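Local coordinates for putative nisin-resistance protein (Streptococcus agalactiae 515, PDB 4Y68) that probably confers resistance to the lantibiotic nisin by recognising and cleaving the peptide, as a lipoprotein of peptidase family S41, at residues 42-47 with 57-62; 180-185 with 230-235. All blocks are in the same frame, centred on the assembly; numbering follows the deposited sequence.

Interaction 1 of 2, residues 42-47 with 57-62; sequences RVEQRG and IIRQRS
Glu44 OE1 faces two donors, NH1 of Arg59 across the contact and the indole NE1 of Trp55, just before residues 57-62. The modelled 2.4 Å between Glu44 OE1 and Arg59 NH1 is too short to be taken literally, so the salt bridge rests on the opposite charges and the edge-on approach, and its length and 133° N-H...O angle carry little weight. It is also one-sided: Glu44 OE2 lies 4.0 Å from Arg59 NH1, so the carboxylate does not engage the guanidinium in a forked, two-oxygen pairing. The turn of the planes agrees, because carboxylate and guanidinium stand 76° apart, with OE1 close to the guanidinium plane at its edge. NH1 of Arg59 also approaches the base of the glutamate, 3.6 Å from Glu44 CB, and the two side chains cross almost perpendicularly. Arg59 spans the gap because its chain is stretched from CG to NE, starting with CG anti to the backbone N (chi1 163°). This reach is needed, since the nearest CA atoms, those of Glu44 and Arg59, are 9.1 Å apart. Each nitrogen of the guanidinium has its own carboxylate, with NE bound to Glu63 and NH2 to Asp41. Three acidic partners therefore restrict its rotation and would be expected to stabilise its positive charge. The contact is a polar tie at the surface between helices 32-46 and 55-66, successive helices joined by a short connection. Away from this tie, Ile58 and Ser62 rest on helix 72-87, whereas Arg42 and Arg46 touch strand 267-276. Arg46 forms salt bridges with Asp186 and Glu258, and Lys187 binds the carbonyls of Glu44 and Gly47, which places this end of the first helix beside the turn that follows strand 180-185.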
loop_
_atom_site.group_PDB
_atom_site.type_symbol
_atom_site.label_atom_id
_atom_site.label_comp_id
_atom_site.label_asym_id
_atom_site.label_seq_id
_atom_site.Cartn_x
_atom_site.Cartn_y
_atom_site.Cartn_z
ATOM N N ARG A 42 8.321 12.435 15.582
ATOM C CA ARG A 42 8.088 11.993 14.203
ATOM C C ARG A 42 6.692 12.316 13.754
ATOM O O ARG A 42 6.479 12.803 12.645
ATOM C CB ARG A 42 8.290 10.485 14.053
ATOM C CG ARG A 42 9.702 10.054 14.024
ATOM C CD ARG A 42 10.373 10.380 12.693
ATOM N NE ARG A 42 11.735 9.866 12.735
ATOM C CZ ARG A 42 12.752 10.359 12.042
ATOM N NH1 ARG A 42 12.568 11.393 11.223
ATOM N NH2 ARG A 42 13.955 9.814 12.175
ATOM N N VAL A 43 5.733 12.013 14.624
ATOM C CA VAL A 43 4.340 12.266 14.310
ATOM C C VAL A 43 4.150 13.740 14.023
ATOM O O VAL A 43 3.559 14.103 13.000
ATOM C CB VAL A 43 3.419 11.810 15.446
ATOM C CG1 VAL A 43 1.990 12.309 15.208
ATOM C CG2 VAL A 43 3.459 10.299 15.561
ATOM N N GLU A 44 4.691 14.591 14.895
ATOM C CA GLU A 44 4.592 16.023 14.669
ATOM C C GLU A 44 5.324 16.438 13.373
ATOM O O GLU A 44 4.848 17.300 12.615
ATOM C CB GLU A 44 5.128 16.818 15.876
ATOM C CG GLU A 44 5.114 18.318 15.633
ATOM C CD GLU A 44 4.866 19.187 16.881
ATOM O OE1 GLU A 44 4.364 18.711 17.940
ATOM O OE2 GLU A 44 5.167 20.396 16.783
ATOM N N GLN A 45 6.458 15.813 13.095
ATOM C CA GLN A 45 7.279 16.238 11.955
ATOM C C GLN A 45 6.629 15.920 10.592
ATOM O O GLN A 45 6.804 16.675 9.630
ATOM C CB GLN A 45 8.687 15.599 12.039
ATOM C CG GLN A 45 9.597 15.849 10.800
ATOM C CD GLN A 45 10.937 15.059 10.811
ATOM O OE1 GLN A 45 10.958 13.824 10.814
ATOM N NE2 GLN A 45 12.054 15.789 10.813
ATOM N N ARG A 46 5.876 14.822 10.495
ATOM C CA ARG A 46 5.435 14.357 9.170
ATOM C C ARG A 46 3.946 14.011 9.059
ATOM O O ARG A 46 3.409 13.940 7.946
ATOM C CB ARG A 46 6.258 13.134 8.741
ATOM C CG ARG A 46 7.764 13.367 8.544
ATOM C CD ARG A 46 8.055 14.249 7.310
ATOM N NE ARG A 46 7.505 13.693 6.064
ATOM C CZ ARG A 46 7.184 14.416 4.989
ATOM N NH1 ARG A 46 7.341 15.739 5.006
ATOM N NH2 ARG A 46 6.686 13.820 3.900
ATOM N N GLY A 47 3.287 13.785 10.193
ATOM C CA GLY A 47 1.879 13.405 10.195
ATOM C C GLY A 47 1.017 14.493 9.582
ATOM O O GLY A 47 1.292 15.675 9.774
ATOM N N ILE A 57 -1.995 19.233 23.677
ATOM C CA ILE A 57 -3.148 18.828 24.527
ATOM C C ILE A 57 -3.155 17.344 24.461
ATOM O O ILE A 57 -2.880 16.692 25.462
ATOM C CB ILE A 57 -4.572 19.328 24.102
ATOM C CG1 ILE A 57 -4.762 20.834 24.323
ATOM C CG2 ILE A 57 -5.670 18.568 24.877
ATOM C CD1 ILE A 57 -6.067 21.363 23.717
ATOM N N ILE A 58 -3.458 16.802 23.274
ATOM C CA ILE A 58 -3.287 15.365 23.077
ATOM C C ILE A 58 -1.816 15.034 23.284
ATOM O O ILE A 58 -1.478 14.121 24.043
ATOM C CB ILE A 58 -3.751 14.889 21.695
ATOM C CG1 ILE A 58 -5.277 14.879 21.626
ATOM C CG2 ILE A 58 -3.246 13.481 21.430
ATOM C CD1 ILE A 58 -5.824 14.688 20.188
ATOM N N ARG A 59 -0.941 15.815 22.657
ATOM C CA ARG A 59 0.485 15.575 22.787
ATOM C C ARG A 59 0.958 15.847 24.220
ATOM O O ARG A 59 1.712 15.055 24.798
ATOM C CB ARG A 59 1.289 16.429 21.801
ATOM C CG ARG A 59 2.758 16.501 22.187
ATOM C CD ARG A 59 3.679 17.043 21.098
ATOM N NE ARG A 59 5.039 16.531 21.281
ATOM C CZ ARG A 59 6.034 16.713 20.412
ATOM N NH1 ARG A 59 5.836 17.425 19.310
ATOM N NH2 ARG A 59 7.229 16.190 20.642
ATOM N N GLN A 60 0.521 16.970 24.787
ATOM C CA GLN A 60 0.866 17.305 26.167
ATOM C C GLN A 60 0.380 16.213 27.108
ATOM O O GLN A 60 1.121 15.756 27.976
ATOM C CB GLN A 60 0.280 18.671 26.562
ATOM C CG GLN A 60 0.311 18.980 28.065
ATOM C CD GLN A 60 -0.944 18.496 28.813
ATOM O OE1 GLN A 60 -2.025 18.304 28.218
ATOM N NE2 GLN A 60 -0.803 18.297 30.124
ATOM N N ARG A 61 -0.858 15.768 26.918
ATOM C CA ARG A 61 -1.403 14.720 27.772
ATOM C C ARG A 61 -0.577 13.443 27.650
ATOM O O ARG A 61 -0.394 12.693 28.617
ATOM C CB ARG A 61 -2.860 14.431 27.422
ATOM C CG ARG A 61 -3.438 13.305 28.268
ATOM C CD ARG A 61 -4.966 13.232 28.187
ATOM N NE ARG A 61 -5.439 12.970 26.833
ATOM C CZ ARG A 61 -6.095 13.850 26.087
ATOM N NH1 ARG A 61 -6.380 15.051 26.565
ATOM N NH2 ARG A 61 -6.478 13.522 24.864
ATOM N N SER A 62 -0.078 13.197 26.444
ATOM C CA SER A 62 0.710 12.007 26.193
ATOM C C SER A 62 2.083 12.091 26.884
ATOM O O SER A 62 2.537 11.146 27.521
ATOM C CB SER A 62 0.854 11.823 24.684
ATOM O OG SER A 62 1.660 10.709 24.405
#

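Interaction 2 of 2, residues 180-185 with 230-235; sequences TLFHYT and AEMTFL
Phe182 presents one ring face to Met232, whose CG stands 3.7 Å from the ring centroid, 16° off the normal, a CH-pi contact. The carbon sits over the face but is displaced toward the rim, with Met232 CG 3.6 Å from Phe182 CZ. Met232 bends at chi2 and chi3, and SD ends up 5.3 Å from the centroid of the Phe182 ring, a distant Met-aromatic contact. The ring reaches this place with CG set between the backbone N and the carbonyl carbon (chi1 57°), the two side chains crossing at roughly a right angle. Strand 180-185 carries a classic beta bulge here, within the S41 peptidase region: Leu181 and Phe182 both face Ile194 of strand 191-195. Leu235 lies beside the bulge, its CA 6.8 Å from that of Phe182; its CB points toward the strand, while its side chain packs on Val275 and Ile288. Polar atoms are met by a water, which donates to Leu181 O at 2.7 Å and to Leu235 O at 2.8 Å; this bridges two carbonyls that could not bond each other directly. Met165 of helix 165-171 touches both Phe182 and Met232.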
loop_
_atom_site.group_PDB
_atom_site.type_symbol
_atom_site.label_atom_id
_atom_site.label_comp_id
_atom_site.label_asym_id
_atom_site.label_seq_id
_atom_site.Cartn_x
_atom_site.Cartn_y
_atom_site.Cartn_z
ATOM N N THR A 180 3.875 8.452 -14.804
ATOM C CA THR A 180 3.241 8.724 -13.535
ATOM C C THR A 180 2.237 7.633 -13.161
ATOM O O THR A 180 1.419 7.233 -13.963
ATOM C CB THR A 180 2.545 10.092 -13.577
ATOM O OG1 THR A 180 3.538 11.130 -13.525
ATOM C CG2 THR A 180 1.593 10.240 -12.416
ATOM N N LEU A 181 2.338 7.136 -11.938
ATOM C CA LEU A 181 1.376 6.171 -11.423
ATOM C C LEU A 181 0.305 6.852 -10.565
ATOM O O LEU A 181 -0.888 6.643 -10.788
ATOM C CB LEU A 181 2.102 5.084 -10.632
ATOM C CG LEU A 181 2.569 3.849 -11.412
ATOM C CD1 LEU A 181 2.539 4.018 -12.922
ATOM C CD2 LEU A 181 3.932 3.396 -10.939
ATOM N N PHE A 182 0.730 7.632 -9.572
ATOM C CA PHE A 182 -0.169 8.513 -8.821
ATOM C C PHE A 182 0.672 9.650 -8.226
ATOM O O PHE A 182 1.892 9.595 -8.283
ATOM C CB PHE A 182 -0.949 7.749 -7.722
ATOM C CG PHE A 182 -0.065 7.033 -6.733
ATOM C CD1 PHE A 182 0.339 5.728 -6.958
ATOM C CD2 PHE A 182 0.378 7.670 -5.594
ATOM C CE1 PHE A 182 1.165 5.072 -6.058
ATOM C CE2 PHE A 182 1.199 7.011 -4.687
ATOM C CZ PHE A 182 1.595 5.721 -4.917
ATOM N N HIS A 183 0.021 10.683 -7.685
ATOM C CA HIS A 183 0.727 11.772 -6.968
ATOM C C HIS A 183 0.446 11.750 -5.466
ATOM O O HIS A 183 -0.528 11.157 -5.010
ATOM C CB HIS A 183 0.316 13.145 -7.501
ATOM C CG HIS A 183 0.283 13.231 -8.989
ATOM N ND1 HIS A 183 1.403 13.495 -9.745
ATOM C CD2 HIS A 183 -0.743 13.114 -9.863
ATOM C CE1 HIS A 183 1.072 13.527 -11.021
ATOM N NE2 HIS A 183 -0.226 13.300 -11.121
ATOM N N TYR A 184 1.284 12.422 -4.690
ATOM C CA TYR A 184 0.970 12.580 -3.282
ATOM C C TYR A 184 1.573 13.885 -2.759
ATOM O O TYR A 184 2.641 14.317 -3.198
ATOM C CB TYR A 184 1.443 11.353 -2.473
ATOM C CG TYR A 184 2.930 11.114 -2.483
ATOM C CD1 TYR A 184 3.577 10.642 -3.629
ATOM C CD2 TYR A 184 3.695 11.346 -1.347
ATOM C CE1 TYR A 184 4.963 10.418 -3.636
ATOM C CE2 TYR A 184 5.062 11.131 -1.342
ATOM C CZ TYR A 184 5.695 10.673 -2.487
ATOM O OH TYR A 184 7.050 10.459 -2.464
ATOM N N THR A 185 0.865 14.524 -1.835
ATOM C CA THR A 185 1.290 15.812 -1.281
ATOM C C THR A 185 1.417 15.754 0.236
ATOM O O THR A 185 0.520 15.235 0.890
ATOM C CB THR A 185 0.275 16.916 -1.658
ATOM O OG1 THR A 185 0.111 16.933 -3.078
ATOM C CG2 THR A 185 0.725 18.307 -1.138
ATOM N N ALA A 230 -2.751 -1.897 -2.058
ATOM C CA ALA A 230 -3.649 -2.469 -3.038
ATOM C C ALA A 230 -4.498 -1.373 -3.649
ATOM O O ALA A 230 -4.773 -1.394 -4.842
ATOM C CB ALA A 230 -4.535 -3.548 -2.393
ATOM N N GLU A 231 -4.930 -0.418 -2.823
ATOM C CA GLU A 231 -5.696 0.704 -3.351
ATOM C C GLU A 231 -4.814 1.589 -4.256
ATOM O O GLU A 231 -5.251 2.005 -5.315
ATOM C CB GLU A 231 -6.294 1.522 -2.224
ATOM C CG GLU A 231 -7.466 0.858 -1.569
ATOM C CD GLU A 231 -7.965 1.646 -0.405
ATOM O OE1 GLU A 231 -7.229 1.731 0.615
ATOM O OE2 GLU A 231 -9.072 2.205 -0.524
ATOM N N MET A 232 -3.566 1.832 -3.854
ATOM C CA MET A 232 -2.660 2.640 -4.675
ATOM C C MET A 232 -2.219 1.896 -5.937
ATOM O O MET A 232 -1.900 2.527 -6.946
ATOM C CB MET A 232 -1.428 3.085 -3.881
ATOM C CG MET A 232 -1.509 4.572 -3.471
ATOM S SD MET A 232 -2.908 4.840 -2.357
ATOM C CE MET A 232 -2.180 4.013 -0.933
ATOM N N THR A 233 -2.186 0.566 -5.871
ATOM C CA THR A 233 -2.023 -0.243 -7.063
ATOM C C THR A 233 -3.239 -0.084 -7.965
ATOM O O THR A 233 -3.092 0.070 -9.178
ATOM C CB THR A 233 -1.821 -1.732 -6.737
ATOM O OG1 THR A 233 -0.586 -1.874 -6.048
ATOM C CG2 THR A 233 -1.761 -2.561 -8.027
ATOM N N PHE A 234 -4.432 -0.132 -7.374
ATOM C CA PHE A 234 -5.653 0.136 -8.122
ATOM C C PHE A 234 -5.590 1.515 -8.775
ATOM O O PHE A 234 -5.919 1.644 -9.930
ATOM C CB PHE A 234 -6.887 0.047 -7.207
ATOM C CG PHE A 234 -8.206 0.234 -7.919
ATOM C CD1 PHE A 234 -8.324 0.014 -9.277
ATOM C CD2 PHE A 234 -9.331 0.630 -7.220
ATOM C CE1 PHE A 234 -9.536 0.188 -9.929
ATOM C CE2 PHE A 234 -10.553 0.806 -7.866
ATOM C CZ PHE A 234 -10.649 0.584 -9.221
ATOM N N LEU A 235 -5.175 2.549 -8.036
ATOM C CA LEU A 235 -5.109 3.894 -8.618
ATOM C C LEU A 235 -4.166 3.961 -9.817
ATOM O O LEU A 235 -4.393 4.728 -10.739
ATOM C CB LEU A 235 -4.675 4.922 -7.570
ATOM C CG LEU A 235 -5.761 5.172 -6.534
ATOM C CD1 LEU A 235 -5.367 6.290 -5.560
ATOM C CD2 LEU A 235 -7.054 5.507 -7.264
HETATM O O HOH W 1 -3.443 7.268 -11.437
#

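Overall arrangement
Interaction 1 precedes interaction 2 along the chain, closing before the other opens. Their centres lie 27 Å apart, although the nearest atoms of their segments approach to about 6 Å without touching. Interaction 1 sits at the surface, 24 Å from the centre of the chain, in the helical N-terminal part. Interaction 2 is buried, 9 Å from that centre, in the S41 peptidase region. The long strand 267-276 relates them: Arg42 and Arg46 of helix 32-46 pack on it, and it pairs with strand 180-185 and meets Leu235. Interaction 2 thus involves a strand of the antiparallel sheet directly, whereas interaction 1 joins two helices, one of which packs against it, consistent with the sheet linking the N-terminal helices to the peptidase region.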